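Local coordinates for glycoside hydrolase family protein (Novosphingobium sp. PP1Y, PDB 6Q2F) that hydrolyses alpha-L-rhamnosidic bonds, probably releasing L-rhamnose from glycosides, and holds a sodium ion, at residues M801-L806 / T839-L844; A651-A656 / N1096-R1101; F1035-K1040 / K1081-G1086; F214-I219 / G435-V440. All coordinates share one frame; numbering follows the deposited sequence.

Contact 1: M801-L806 / T839-L844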
loop_
_atom_site.group_PDB
_atom_site.type_symbol
_atom_site.label_atom_id
_atom_site.label_comp_id
_atom_site.label_asym_id
_atom_site.label_seq_id
_atom_site.Cartn_x
_atom_site.Cartn_y
_atom_site.Cartn_z
HETATM N N MSE A 801 -8.747 13.821 -19.407
HETATM C CA MSE A 801 -8.268 14.939 -18.627
HETATM C C MSE A 801 -9.337 16.008 -18.500
HETATM O O MSE A 801 -10.058 16.326 -19.443
HETATM C CB MSE A 801 -7.002 15.520 -19.255
HETATM C CG MSE A 801 -6.334 16.600 -18.420
HETATM SE SE MSE A 801 -4.798 17.298 -19.366
HETATM C CE MSE A 801 -3.692 15.720 -19.310
ATOM N N THR A 802 -9.419 16.565 -17.309
ATOM C CA THR A 802 -10.426 17.553 -17.006
ATOM C C THR A 802 -9.964 18.940 -17.482
ATOM O O THR A 802 -8.768 19.195 -17.695
ATOM C CB THR A 802 -10.702 17.500 -15.506
ATOM O OG1 THR A 802 -12.002 18.003 -15.234
ATOM C CG2 THR A 802 -9.658 18.281 -14.744
ATOM N N LEU A 803 -10.932 19.830 -17.703
ATOM C CA LEU A 803 -10.574 21.177 -18.127
ATOM C C LEU A 803 -9.682 21.842 -17.090
ATOM O O LEU A 803 -8.697 22.497 -17.437
ATOM C CB LEU A 803 -11.828 22.020 -18.387
ATOM C CG LEU A 803 -11.511 23.474 -18.771
ATOM C CD1 LEU A 803 -10.623 23.538 -20.014
ATOM C CD2 LEU A 803 -12.783 24.272 -18.996
ATOM N N ALA A 804 -10.000 21.654 -15.808
ATOM C CA ALA A 804 -9.200 22.230 -14.732
ATOM C C ALA A 804 -7.749 21.764 -14.805
ATOM O O ALA A 804 -6.821 22.559 -14.624
ATOM C CB ALA A 804 -9.805 21.857 -13.373
ATOM N N ALA A 805 -7.528 20.470 -15.045
ATOM C CA ALA A 805 -6.158 19.995 -15.187
ATOM C C ALA A 805 -5.537 20.566 -16.445
ATOM O O ALA A 805 -4.384 21.004 -16.435
ATOM C CB ALA A 805 -6.105 18.463 -15.218
ATOM N N LEU A 806 -6.288 20.560 -17.548
ATOM C CA LEU A 806 -5.732 21.015 -18.820
ATOM C C LEU A 806 -5.364 22.491 -18.755
ATOM O O LEU A 806 -4.327 22.911 -19.293
ATOM C CB LEU A 806 -6.732 20.747 -19.938
ATOM C CG LEU A 806 -6.296 21.117 -21.350
ATOM C CD1 LEU A 806 -5.057 20.327 -21.741
ATOM C CD2 LEU A 806 -7.435 20.808 -22.303
ATOM N N THR A 839 -16.046 24.794 -25.364
ATOM C CA THR A 839 -15.052 25.236 -26.303
ATOM C C THR A 839 -13.614 25.374 -25.841
ATOM O O THR A 839 -12.725 25.130 -26.582
ATOM C CB THR A 839 -15.521 26.612 -26.799
ATOM O OG1 THR A 839 -16.759 26.439 -27.469
ATOM C CG2 THR A 839 -14.536 27.289 -27.719
ATOM N N GLU A 840 -13.408 25.798 -24.626
ATOM C CA GLU A 840 -12.075 26.074 -24.103
ATOM C C GLU A 840 -11.218 24.815 -24.013
ATOM O O GLU A 840 -10.014 24.857 -24.301
ATOM C CB GLU A 840 -12.180 26.756 -22.737
ATOM C CG GLU A 840 -10.818 27.042 -22.108
ATOM C CD GLU A 840 -10.930 27.642 -20.720
ATOM O OE1 GLU A 840 -12.064 27.926 -20.280
ATOM O OE2 GLU A 840 -9.882 27.822 -20.074
ATOM N N TRP A 841 -11.818 23.686 -23.626
ATOM C CA TRP A 841 -11.075 22.429 -23.559
ATOM C C TRP A 841 -10.466 22.101 -24.915
ATOM O O TRP A 841 -9.271 21.804 -25.016
ATOM C CB TRP A 841 -12.002 21.301 -23.095
ATOM C CG TRP A 841 -11.338 19.987 -22.767
ATOM C CD1 TRP A 841 -11.011 19.532 -21.526
ATOM C CD2 TRP A 841 -10.949 18.946 -23.688
ATOM N NE1 TRP A 841 -10.438 18.286 -21.609
ATOM C CE2 TRP A 841 -10.388 17.901 -22.923
ATOM C CE3 TRP A 841 -11.032 18.795 -25.074
ATOM C CZ2 TRP A 841 -9.903 16.728 -23.495
ATOM C CZ3 TRP A 841 -10.548 17.630 -25.642
ATOM C CH2 TRP A 841 -9.990 16.613 -24.855
ATOM N N SER A 842 -11.276 22.187 -25.977
ATOM C CA SER A 842 -10.791 21.896 -27.323
ATOM C C SER A 842 -9.746 22.909 -27.780
ATOM O O SER A 842 -8.793 22.552 -28.479
ATOM C CB SER A 842 -11.956 21.866 -28.313
ATOM O OG SER A 842 -12.676 20.647 -28.218
ATOM N N SER A 843 -9.919 24.182 -27.422
ATOM C CA SER A 843 -8.938 25.186 -27.822
ATOM C C SER A 843 -7.588 24.899 -27.183
ATOM O O SER A 843 -6.542 25.006 -27.831
ATOM C CB SER A 843 -9.420 26.586 -27.436
ATOM O OG SER A 843 -10.632 26.897 -28.089
ATOM N N LEU A 844 -7.598 24.537 -25.900
ATOM C CA LEU A 844 -6.350 24.266 -25.206
ATOM C C LEU A 844 -5.675 23.029 -25.777
ATOM O O LEU A 844 -4.451 23.005 -25.934
ATOM C CB LEU A 844 -6.605 24.114 -23.704
ATOM C CG LEU A 844 -6.980 25.427 -23.010
ATOM C CD1 LEU A 844 -7.324 25.186 -21.550
ATOM C CD2 LEU A 844 -5.835 26.419 -23.112
#

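Contact 2: A651-A656 / N1096-R1101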
loop_
_atom_site.group_PDB
_atom_site.type_symbol
_atom_site.label_atom_id
_atom_site.label_comp_id
_atom_site.label_asym_id
_atom_site.label_seq_id
_atom_site.Cartn_x
_atom_site.Cartn_y
_atom_site.Cartn_z
ATOM N N ALA A 651 6.230 -18.336 7.218
ATOM C CA ALA A 651 7.673 -18.589 7.196
ATOM C C ALA A 651 8.212 -18.421 8.611
ATOM O O ALA A 651 8.958 -17.481 8.906
ATOM C CB ALA A 651 8.374 -17.657 6.203
ATOM N N PRO A 652 7.858 -19.335 9.513
ATOM C CA PRO A 652 8.151 -19.150 10.948
ATOM C C PRO A 652 9.638 -19.014 11.243
ATOM O O PRO A 652 10.421 -19.939 11.020
ATOM C CB PRO A 652 7.577 -20.417 11.586
ATOM C CG PRO A 652 6.709 -21.029 10.548
ATOM C CD PRO A 652 7.260 -20.646 9.231
ATOM N N TRP A 653 10.017 -17.855 11.786
ATOM C CA TRP A 653 11.388 -17.576 12.227
ATOM C C TRP A 653 12.426 -17.941 11.168
ATOM O O TRP A 653 13.584 -18.227 11.478
ATOM C CB TRP A 653 11.686 -18.273 13.559
ATOM C CG TRP A 653 10.945 -17.600 14.697
ATOM C CD1 TRP A 653 11.385 -16.542 15.443
ATOM C CD2 TRP A 653 9.623 -17.907 15.178
ATOM N NE1 TRP A 653 10.429 -16.185 16.362
ATOM C CE2 TRP A 653 9.339 -17.002 16.219
ATOM C CE3 TRP A 653 8.664 -18.869 14.838
ATOM C CZ2 TRP A 653 8.125 -17.017 16.916
ATOM C CZ3 TRP A 653 7.453 -18.876 15.525
ATOM C CH2 TRP A 653 7.195 -17.955 16.550
ATOM N N ALA A 654 12.043 -17.869 9.892
ATOM C CA ALA A 654 12.915 -18.295 8.804
ATOM C C ALA A 654 13.720 -17.143 8.192
ATOM O O ALA A 654 13.966 -17.130 6.980
ATOM C CB ALA A 654 12.092 -19.026 7.744
ATOM N N PHE A 655 14.172 -16.191 8.997
ATOM C CA PHE A 655 14.906 -15.059 8.449
ATOM C C PHE A 655 16.042 -14.643 9.365
ATOM O O PHE A 655 15.860 -14.472 10.571
ATOM C CB PHE A 655 13.980 -13.827 8.218
ATOM C CG PHE A 655 12.793 -14.105 7.359
ATOM C CD1 PHE A 655 11.603 -14.559 7.925
ATOM C CD2 PHE A 655 12.852 -13.887 5.986
ATOM C CE1 PHE A 655 10.477 -14.794 7.123
ATOM C CE2 PHE A 655 11.737 -14.117 5.171
ATOM C CZ PHE A 655 10.547 -14.567 5.737
ATOM N N ALA A 656 17.202 -14.481 8.770
ATOM C CA ALA A 656 18.337 -13.790 9.342
ATOM C C ALA A 656 18.608 -12.601 8.435
ATOM O O ALA A 656 18.063 -12.538 7.328
ATOM C CB ALA A 656 19.562 -14.712 9.430
ATOM N N ASN A 1096 22.423 -18.281 14.351
ATOM C CA ASN A 1096 21.555 -18.766 13.284
ATOM C C ASN A 1096 20.108 -18.437 13.657
ATOM O O ASN A 1096 19.856 -17.697 14.608
ATOM C CB ASN A 1096 21.766 -20.260 13.048
ATOM C CG ASN A 1096 21.462 -21.086 14.279
ATOM O OD1 ASN A 1096 21.385 -20.553 15.390
ATOM N ND2 ASN A 1096 21.303 -22.399 14.094
ATOM N N THR A 1097 19.160 -18.989 12.899
ATOM C CA THR A 1097 17.738 -18.795 13.163
ATOM C C THR A 1097 17.210 -19.883 14.104
ATOM O O THR A 1097 17.881 -20.873 14.400
ATOM C CB THR A 1097 16.925 -18.825 11.870
ATOM O OG1 THR A 1097 17.014 -20.134 11.288
ATOM C CG2 THR A 1097 17.413 -17.762 10.866
ATOM N N TRP A 1098 15.971 -19.687 14.563
ATOM C CA TRP A 1098 15.288 -20.686 15.382
ATOM C C TRP A 1098 14.842 -21.910 14.607
ATOM O O TRP A 1098 14.319 -22.840 15.232
ATOM C CB TRP A 1098 14.044 -20.086 16.041
ATOM C CG TRP A 1098 14.321 -19.391 17.313
ATOM C CD1 TRP A 1098 14.247 -18.033 17.551
ATOM C CD2 TRP A 1098 14.729 -19.998 18.542
ATOM N NE1 TRP A 1098 14.577 -17.775 18.867
ATOM C CE2 TRP A 1098 14.868 -18.963 19.496
ATOM C CE3 TRP A 1098 14.970 -21.323 18.941
ATOM C CZ2 TRP A 1098 15.260 -19.211 20.820
ATOM C CZ3 TRP A 1098 15.349 -21.567 20.261
ATOM C CH2 TRP A 1098 15.492 -20.516 21.182
ATOM N N VAL A 1099 15.020 -21.934 13.285
ATOM C CA VAL A 1099 14.378 -22.957 12.459
ATOM C C VAL A 1099 14.793 -24.358 12.907
ATOM O O VAL A 1099 13.957 -25.262 13.045
ATOM C CB VAL A 1099 14.705 -22.717 10.973
ATOM C CG1 VAL A 1099 14.288 -23.906 10.115
ATOM C CG2 VAL A 1099 14.036 -21.443 10.489
ATOM N N ASN A 1100 16.093 -24.558 13.131
ATOM C CA ASN A 1100 16.609 -25.903 13.334
ATOM C C ASN A 1100 16.178 -26.457 14.687
ATOM O O ASN A 1100 15.833 -27.635 14.795
ATOM C CB ASN A 1100 18.139 -25.905 13.204
ATOM C CG ASN A 1100 18.619 -25.756 11.760
ATOM O OD1 ASN A 1100 17.817 -25.672 10.828
ATOM N ND2 ASN A 1100 19.940 -25.726 11.572
ATOM N N ARG A 1101 16.203 -25.629 15.735
ATOM C CA ARG A 1101 15.730 -26.077 17.046
ATOM C C ARG A 1101 14.226 -26.317 17.048
ATOM O O ARG A 1101 13.732 -27.137 17.830
ATOM C CB ARG A 1101 16.092 -25.050 18.121
ATOM C CG ARG A 1101 15.861 -25.541 19.540
ATOM C CD ARG A 1101 16.711 -26.807 19.805
ATOM N NE ARG A 1101 15.931 -28.037 19.739
ATOM C CZ ARG A 1101 16.399 -29.243 20.055
ATOM N NH1 ARG A 1101 17.647 -29.387 20.464
ATOM N NH2 ARG A 1101 15.613 -30.307 19.973
#

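Contact 3: F1035-K1040 / K1081-G1086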
loop_
_atom_site.group_PDB
_atom_site.type_symbol
_atom_site.label_atom_id
_atom_site.label_comp_id
_atom_site.label_asym_id
_atom_site.label_seq_id
_atom_site.Cartn_x
_atom_site.Cartn_y
_atom_site.Cartn_z
ATOM N N PHE A 1035 45.810 -18.113 15.877
ATOM C CA PHE A 1035 46.385 -18.079 14.543
ATOM C C PHE A 1035 47.566 -17.117 14.531
ATOM O O PHE A 1035 47.604 -16.151 15.296
ATOM C CB PHE A 1035 45.333 -17.696 13.488
ATOM C CG PHE A 1035 44.858 -16.270 13.554
ATOM C CD1 PHE A 1035 43.899 -15.881 14.469
ATOM C CD2 PHE A 1035 45.333 -15.331 12.654
ATOM C CE1 PHE A 1035 43.433 -14.568 14.508
ATOM C CE2 PHE A 1035 44.865 -14.012 12.675
ATOM C CZ PHE A 1035 43.922 -13.634 13.612
ATOM N N ARG A 1036 48.535 -17.406 13.666
ATOM C CA ARG A 1036 49.782 -16.658 13.599
ATOM C C ARG A 1036 49.732 -15.622 12.483
ATOM O O ARG A 1036 49.188 -15.874 11.403
ATOM C CB ARG A 1036 50.998 -17.586 13.399
ATOM C CG ARG A 1036 52.258 -16.868 12.873
ATOM C CD ARG A 1036 53.616 -17.492 13.318
ATOM N NE ARG A 1036 54.352 -18.154 12.246
ATOM C CZ ARG A 1036 55.545 -17.786 11.773
ATOM N NH1 ARG A 1036 56.199 -16.736 12.246
ATOM N NH2 ARG A 1036 56.100 -18.495 10.817
ATOM N N VAL A 1037 50.310 -14.456 12.757
ATOM C CA VAL A 1037 50.402 -13.356 11.806
ATOM C C VAL A 1037 51.873 -12.972 11.702
ATOM O O VAL A 1037 52.542 -12.780 12.725
ATOM C CB VAL A 1037 49.542 -12.157 12.253
ATOM C CG1 VAL A 1037 49.798 -10.942 11.385
ATOM C CG2 VAL A 1037 48.070 -12.527 12.247
ATOM N N THR A 1038 52.384 -12.901 10.478
ATOM C CA THR A 1038 53.767 -12.489 10.269
ATOM C C THR A 1038 53.834 -11.280 9.351
ATOM O O THR A 1038 54.488 -11.330 8.308
ATOM C CB THR A 1038 54.595 -13.610 9.645
ATOM O OG1 THR A 1038 54.273 -13.677 8.250
ATOM C CG2 THR A 1038 54.275 -14.943 10.285
ATOM N N GLY A 1039 53.154 -10.204 9.709
ATOM C CA GLY A 1039 53.173 -9.006 8.891
ATOM C C GLY A 1039 52.806 -7.815 9.743
ATOM O O GLY A 1039 52.331 -7.950 10.873
ATOM N N LYS A 1040 53.067 -6.635 9.187
ATOM C CA LYS A 1040 52.577 -5.383 9.744
ATOM C C LYS A 1040 51.434 -4.917 8.855
ATOM O O LYS A 1040 51.523 -4.997 7.624
ATOM C CB LYS A 1040 53.692 -4.329 9.838
ATOM C CG LYS A 1040 53.951 -3.503 8.568
ATOM C CD LYS A 1040 55.436 -3.150 8.360
ATOM C CE LYS A 1040 55.933 -2.098 9.354
ATOM N NZ LYS A 1040 55.196 -0.793 9.249
ATOM N N LYS A 1081 44.069 -4.014 11.650
ATOM C CA LYS A 1081 44.356 -3.142 12.783
ATOM C C LYS A 1081 44.322 -3.867 14.114
ATOM O O LYS A 1081 44.949 -3.407 15.076
ATOM C CB LYS A 1081 43.353 -1.974 12.822
ATOM C CG LYS A 1081 43.625 -0.928 11.727
ATOM C CD LYS A 1081 42.554 0.157 11.691
ATOM C CE LYS A 1081 42.817 1.148 10.559
ATOM N NZ LYS A 1081 41.825 2.264 10.544
ATOM N N ALA A 1082 43.611 -4.986 14.195
ATOM C CA ALA A 1082 43.467 -5.686 15.457
ATOM C C ALA A 1082 44.503 -6.783 15.671
ATOM O O ALA A 1082 44.652 -7.247 16.804
ATOM C CB ALA A 1082 42.065 -6.285 15.561
ATOM N N VAL A 1083 45.209 -7.220 14.625
ATOM C CA VAL A 1083 46.155 -8.325 14.786
ATOM C C VAL A 1083 47.465 -7.816 15.378
ATOM O O VAL A 1083 47.793 -6.624 15.339
ATOM C CB VAL A 1083 46.422 -9.068 13.461
ATOM C CG1 VAL A 1083 45.176 -9.754 12.940
ATOM C CG2 VAL A 1083 47.011 -8.105 12.419
ATOM N N ARG A 1084 48.240 -8.757 15.895
ATOM C CA ARG A 1084 49.568 -8.501 16.420
ATOM C C ARG A 1084 50.535 -9.482 15.778
ATOM O O ARG A 1084 50.135 -10.534 15.267
ATOM C CB ARG A 1084 49.598 -8.665 17.941
ATOM C CG ARG A 1084 49.278 -10.064 18.350
ATOM C CD ARG A 1084 48.866 -10.177 19.823
ATOM N NE ARG A 1084 49.787 -9.462 20.698
ATOM C CZ ARG A 1084 49.777 -9.536 22.026
ATOM N NH1 ARG A 1084 48.896 -10.304 22.655
ATOM N NH2 ARG A 1084 50.651 -8.834 22.728
ATOM N N LYS A 1085 51.808 -9.175 15.878
ATOM C CA LYS A 1085 52.836 -10.043 15.377
ATOM C C LYS A 1085 52.839 -11.333 16.191
ATOM O O LYS A 1085 52.829 -11.299 17.374
ATOM C CB LYS A 1085 54.158 -9.329 15.564
ATOM C CG LYS A 1085 55.138 -9.530 14.447
ATOM C CD LYS A 1085 54.685 -8.845 13.191
ATOM C CE LYS A 1085 55.665 -9.109 12.083
ATOM N NZ LYS A 1085 57.035 -8.702 12.467
ATOM N N GLY A 1086 52.872 -12.471 15.550
ATOM C CA GLY A 1086 52.888 -13.733 16.273
ATOM C C GLY A 1086 51.518 -14.345 16.485
ATOM O O GLY A 1086 50.658 -14.281 15.604
#

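Contact 4: F214-I219 / G435-V440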
loop_
_atom_site.group_PDB
_atom_site.type_symbol
_atom_site.label_atom_id
_atom_site.label_comp_id
_atom_site.label_asym_id
_atom_site.label_seq_id
_atom_site.Cartn_x
_atom_site.Cartn_y
_atom_site.Cartn_z
ATOM N N PHE A 214 -39.616 13.147 -11.317
ATOM C CA PHE A 214 -39.243 13.436 -12.690
ATOM C C PHE A 214 -40.152 12.645 -13.608
ATOM O O PHE A 214 -40.590 11.546 -13.245
ATOM C CB PHE A 214 -37.770 13.100 -12.950
ATOM C CG PHE A 214 -37.357 11.734 -12.467
ATOM C CD1 PHE A 214 -37.468 10.633 -13.299
ATOM C CD2 PHE A 214 -36.860 11.554 -11.187
ATOM C CE1 PHE A 214 -37.085 9.367 -12.868
ATOM C CE2 PHE A 214 -36.475 10.290 -10.749
ATOM C CZ PHE A 214 -36.591 9.196 -11.596
ATOM N N PRO A 215 -40.478 13.182 -14.777
ATOM C CA PRO A 215 -41.330 12.452 -15.716
ATOM C C PRO A 215 -40.580 11.286 -16.329
ATOM O O PRO A 215 -39.355 11.302 -16.472
ATOM C CB PRO A 215 -41.684 13.501 -16.777
ATOM C CG PRO A 215 -41.312 14.831 -16.160
ATOM C CD PRO A 215 -40.168 14.537 -15.249
ATOM N N VAL A 216 -41.339 10.265 -16.698
ATOM C CA VAL A 216 -40.760 9.027 -17.199
ATOM C C VAL A 216 -41.783 8.462 -18.178
ATOM O O VAL A 216 -42.990 8.698 -18.008
ATOM C CB VAL A 216 -40.425 8.073 -16.035
ATOM C CG1 VAL A 216 -39.357 8.652 -15.127
ATOM C CG2 VAL A 216 -41.668 7.671 -15.258
ATOM N N PRO A 217 -41.366 7.773 -19.237
ATOM C CA PRO A 217 -42.339 7.275 -20.214
ATOM C C PRO A 217 -43.029 6.011 -19.726
ATOM O O PRO A 217 -42.413 5.139 -19.104
ATOM C CB PRO A 217 -41.476 6.994 -21.449
ATOM C CG PRO A 217 -40.151 6.630 -20.872
ATOM C CD PRO A 217 -39.980 7.497 -19.652
ATOM N N ASP A 218 -44.333 5.929 -19.996
ATOM C CA ASP A 218 -45.058 4.681 -19.798
ATOM C C ASP A 218 -44.347 3.571 -20.553
ATOM O O ASP A 218 -44.045 3.706 -21.740
ATOM C CB ASP A 218 -46.504 4.815 -20.285
ATOM C CG ASP A 218 -47.338 5.722 -19.401
ATOM O OD1 ASP A 218 -47.176 5.660 -18.166
ATOM O OD2 ASP A 218 -48.160 6.493 -19.940
ATOM N N ILE A 219 -44.049 2.487 -19.853
ATOM C CA ILE A 219 -43.177 1.444 -20.373
ATOM C C ILE A 219 -43.968 0.146 -20.439
ATOM O O ILE A 219 -44.869 -0.095 -19.629
ATOM C CB ILE A 219 -41.899 1.303 -19.508
ATOM C CG1 ILE A 219 -41.035 2.565 -19.611
ATOM C CG2 ILE A 219 -41.083 0.072 -19.872
ATOM C CD1 ILE A 219 -39.906 2.620 -18.598
ATOM N N GLY A 435 -48.784 9.039 -22.389
ATOM C CA GLY A 435 -47.711 8.062 -22.404
ATOM C C GLY A 435 -46.553 8.399 -21.492
ATOM O O GLY A 435 -45.436 7.925 -21.721
ATOM N N GLN A 436 -46.792 9.199 -20.454
ATOM C CA GLN A 436 -45.720 9.734 -19.617
ATOM C C GLN A 436 -46.261 9.865 -18.200
ATOM O O GLN A 436 -47.209 10.625 -17.973
ATOM C CB GLN A 436 -45.255 11.089 -20.147
ATOM C CG GLN A 436 -43.759 11.275 -20.259
ATOM C CD GLN A 436 -43.394 12.532 -21.033
ATOM O OE1 GLN A 436 -43.826 12.716 -22.171
ATOM N NE2 GLN A 436 -42.600 13.405 -20.416
ATOM N N HIS A 437 -45.678 9.139 -17.250
ATOM C CA HIS A 437 -46.091 9.248 -15.856
ATOM C C HIS A 437 -44.952 9.779 -14.993
ATOM O O HIS A 437 -43.825 9.988 -15.457
ATOM C CB HIS A 437 -46.605 7.904 -15.321
ATOM C CG HIS A 437 -45.557 6.841 -15.200
ATOM N ND1 HIS A 437 -45.194 6.032 -16.256
ATOM C CD2 HIS A 437 -44.829 6.422 -14.136
ATOM C CE1 HIS A 437 -44.270 5.176 -15.854
ATOM N NE2 HIS A 437 -44.033 5.390 -14.571
ATOM N N TRP A 438 -45.272 10.020 -13.723
ATOM C CA TRP A 438 -44.311 10.540 -12.762
ATOM C C TRP A 438 -43.610 9.409 -12.023
ATOM O O TRP A 438 -44.217 8.384 -11.698
ATOM C CB TRP A 438 -44.991 11.464 -11.749
ATOM C CG TRP A 438 -45.242 12.847 -12.259
ATOM C CD1 TRP A 438 -46.437 13.369 -12.680
ATOM C CD2 TRP A 438 -44.272 13.891 -12.409
ATOM N NE1 TRP A 438 -46.265 14.676 -13.081
ATOM C CE2 TRP A 438 -44.946 15.017 -12.928
ATOM C CE3 TRP A 438 -42.902 13.984 -12.156
ATOM C CZ2 TRP A 438 -44.292 16.217 -13.193
ATOM C CZ3 TRP A 438 -42.255 15.178 -12.424
ATOM C CH2 TRP A 438 -42.949 16.277 -12.933
ATOM N N ARG A 439 -42.371 9.657 -11.677
ATOM C CA ARG A 439 -41.620 8.752 -10.873
ATOM C C ARG A 439 -41.137 9.563 -9.710
ATOM O O ARG A 439 -40.569 10.590 -9.878
ATOM C CB ARG A 439 -40.460 8.216 -11.640
ATOM C CG ARG A 439 -39.872 6.971 -11.067
ATOM C CD ARG A 439 -39.359 6.195 -12.227
ATOM N NE ARG A 439 -38.293 5.317 -11.867
ATOM C CZ ARG A 439 -37.476 4.772 -12.750
ATOM N NH1 ARG A 439 -37.613 5.025 -14.040
ATOM N NH2 ARG A 439 -36.525 3.955 -12.336
ATOM N N VAL A 440 -41.383 9.060 -8.522
ATOM C CA VAL A 440 -40.976 9.733 -7.331
ATOM C C VAL A 440 -39.950 8.877 -6.633
ATOM O O VAL A 440 -40.186 7.748 -6.312
ATOM C CB VAL A 440 -42.149 9.993 -6.411
ATOM C CG1 VAL A 440 -41.724 10.810 -5.222
ATOM C CG2 VAL A 440 -43.241 10.688 -7.172
#

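Contact 1: M801-L806 / T839-L844
NE1 of Trp-841 donates a hydrogen bond to the backbone O of Met-801 (a selenomethionine), 2.9 Å away. The bond is fairly straight, with 159° at the hydrogen. The oxygen lies at the ring edge, close to the indole plane. The donor, in turn, stands above the carbonyl plane of Met-801. With CG anti to the backbone N (chi1 -171°), Trp-841 carries its indole across to the start of the other helix. CD2 of Leu-806 sits over the five-membered ring of Trp-841, 3.9 Å from its centroid, a CH-pi contact almost on the normal. The same methyl, Leu-806 CD2, rests 3.7 Å from CB of Leu-844. Leu-803 CD1 lies 3.7 Å from CA of Trp-841 and also meets the Leu-844 side chain. Glu-840 crosses Leu-803 at about a right angle, and its carboxylate forms a salt bridge with Arg-807. Helix 803-814 is the helix of a beta-alpha-beta crossover between parallel strands 788-794 and 818-820, and its first turn packs here on helix 838-848. The hydrogen bond satisfies the indole N-H and, with Leu-806 over one face, probably limits the ring's rotation; the leucine methyls make the rest of the contact apolar.

Contact 2: A651-A656 / N1096-R1101
Trp-653 and Trp-1098 form an offset edge-to-face pair, with the edge of Trp-1098 turned toward the face of Trp-653. Their five-membered rings have centroids 5.3 Å apart and planes at 82°. The closest ring atoms are CD1 of Trp-653 and CD1 of Trp-1098, 3.9 Å apart. The two side chains lie side by side and point the same way, and Pro-690 touches both. NE1 of Trp-1098 is used outside the pair, in a hydrogen bond to the backbone O of Gln-704. Trp-653 sits in a type II beta turn from Ala-651 to Ala-654. This turn follows strand 642-649, one of eight parallel strands that close into a (beta/alpha)8 barrel, and that strand carries Glu-644 of the sodium site. The partner is the start of helix 1099-1105, in the region related to galactose-binding domains. Thr-1097, just before the turn into the helix, makes a weak capping bond. Thr-1097 OG1 is held between the backbone N and the carbonyl carbon (chi1 65°) and accepts from Val-1099 N at 3.3 Å. That rotation leaves CG2 of Thr-1097 turned to the other segment, 4.0 Å from CB of Ala-656. The O of Trp-653 meets two carbons, CB of Thr-1097 and CG2 of Val-1099, each at 3.4 Å. No hydrogen bond crosses between the two segments. Ala-654 adds its CA against CG2 of Val-1099, 3.7 Å away.

Contact 3: F1035-K1040 / K1081-G1086
Val-1037 has CG1 anti to the backbone N (chi1 171°), while Val-1083 has CG1 anti to the carbonyl carbon (chi1 -65°). With these rotations the two branched side chains cross at about a right angle and mesh. CG2 of Val-1037 reaches CB of Val-1083 at 4.0 Å. CG1 of Val-1037 meets CG2 of Val-1083 at 4.1 Å. Phe-1035 joins from the same strand: its CZ lies 4.1 Å from CG1 of Val-1083, and its side chain also crosses that valine at about a right angle. Val-1062 touches both Phe-1035 and Val-1083. Beside this apolar group, Val-1037 and Gly-1086 form an antiparallel hydrogen-bonded pair. The N of Val-1037 donates to O of Gly-1086 at 2.9 Å. The return bond, from N of Gly-1086 to O of Val-1037, is also 2.9 Å. The O of Gly-1086 has a further neighbour in CA of Arg-1036, 3.2 Å away, a CA-H...O contact. This pair begins the pairing of strands 1028-1037 and 1086-1095, neighbours in a six-stranded antiparallel sheet of the galactose-binding-like region. The pairing continues with backbone bonds between Phe-1035 and Asn-1088. The Asn-1088 side chain holds the incoming loop, its OD1 accepting from Arg-1084 N. Gly-1086 has a positive phi, where the carbonyl of Lys-1085 leaves little room for a CB. At the more exposed end, Lys-1085 bends at chi2 and chi4 and lays its aliphatic part beside Gly-1039. Lys-1085 CD is 3.4 Å from O of Gly-1039.

Contact 4: F214-I219 / G435-V440
Two prolines stand in the paired strand 214-217: Pro-215 faces Trp-438 and Pro-217 faces Gln-436. Both occupy non-hydrogen-bonded positions, so their missing N-H groups cost this pairing nothing. The bonds fall on the alternate residues. Phe-214 and Arg-439 exchange two backbone bonds, and Val-216 and His-437 exchange two more. One of these runs 2.8 Å from N of Val-216 to O of His-437. Past the strand end, N of Asp-218 adds a bond to O of Gly-435. On the proline side, Pro-215 lies over the Trp-438 indole. Pro-215 CG is 4.2 Å from the centroid of the six-membered ring of Trp-438, a CH-pi contact. Trp-438 NE1 bonds to Pro-430 O. On the opposite side of the sheet, CG2 of Val-216 sits over the His-437 ring, 3.5 Å from its centroid. His-437 has CG between the backbone N and the carbonyl carbon (chi1 67°), which folds the imidazole back over the neighbouring strand. There ND1 of His-437 donates to OD1 of Asp-218 at 2.8 Å, on the anti side of the carboxylate. The carboxylate and ring planes are nearly parallel (11°) but not coplanar: ND1 of His-437 stands well out of the carboxylate plane of Asp-218. This bond probably steadies the ring's rotation. CB of Arg-439 lies over the Phe-214 ring, 4.2 Å from its centroid, and the Arg-439 guanidinium forms a salt bridge with Glu-157 on strand 151-160. The pattern is that of two inner strands of an antiparallel sheet, here 206-217 and 436-447, flanked by 413-414 and 151-160.

From the N terminus, contact 4 closes first. It joins strands 206-217 and 436-447, and the chain between them builds two further antiparallel sheets. The barrel strands continue after it. Contact 2 opens at 651-656, next to the last barrel strands, and closes only at 1096-1101. It ties the barrel to the galactose-binding-like region. Contacts 1 and 3 both lie within that long loop, one after the other, and no contacts cross. Contact 1 joins two helices of the mixed alpha/beta part, and contact 3 joins the ends of two neighbouring strands in the galactose-binding-like region. Contacts 3 and 4 are farthest apart, with centres about 99 Å from each other.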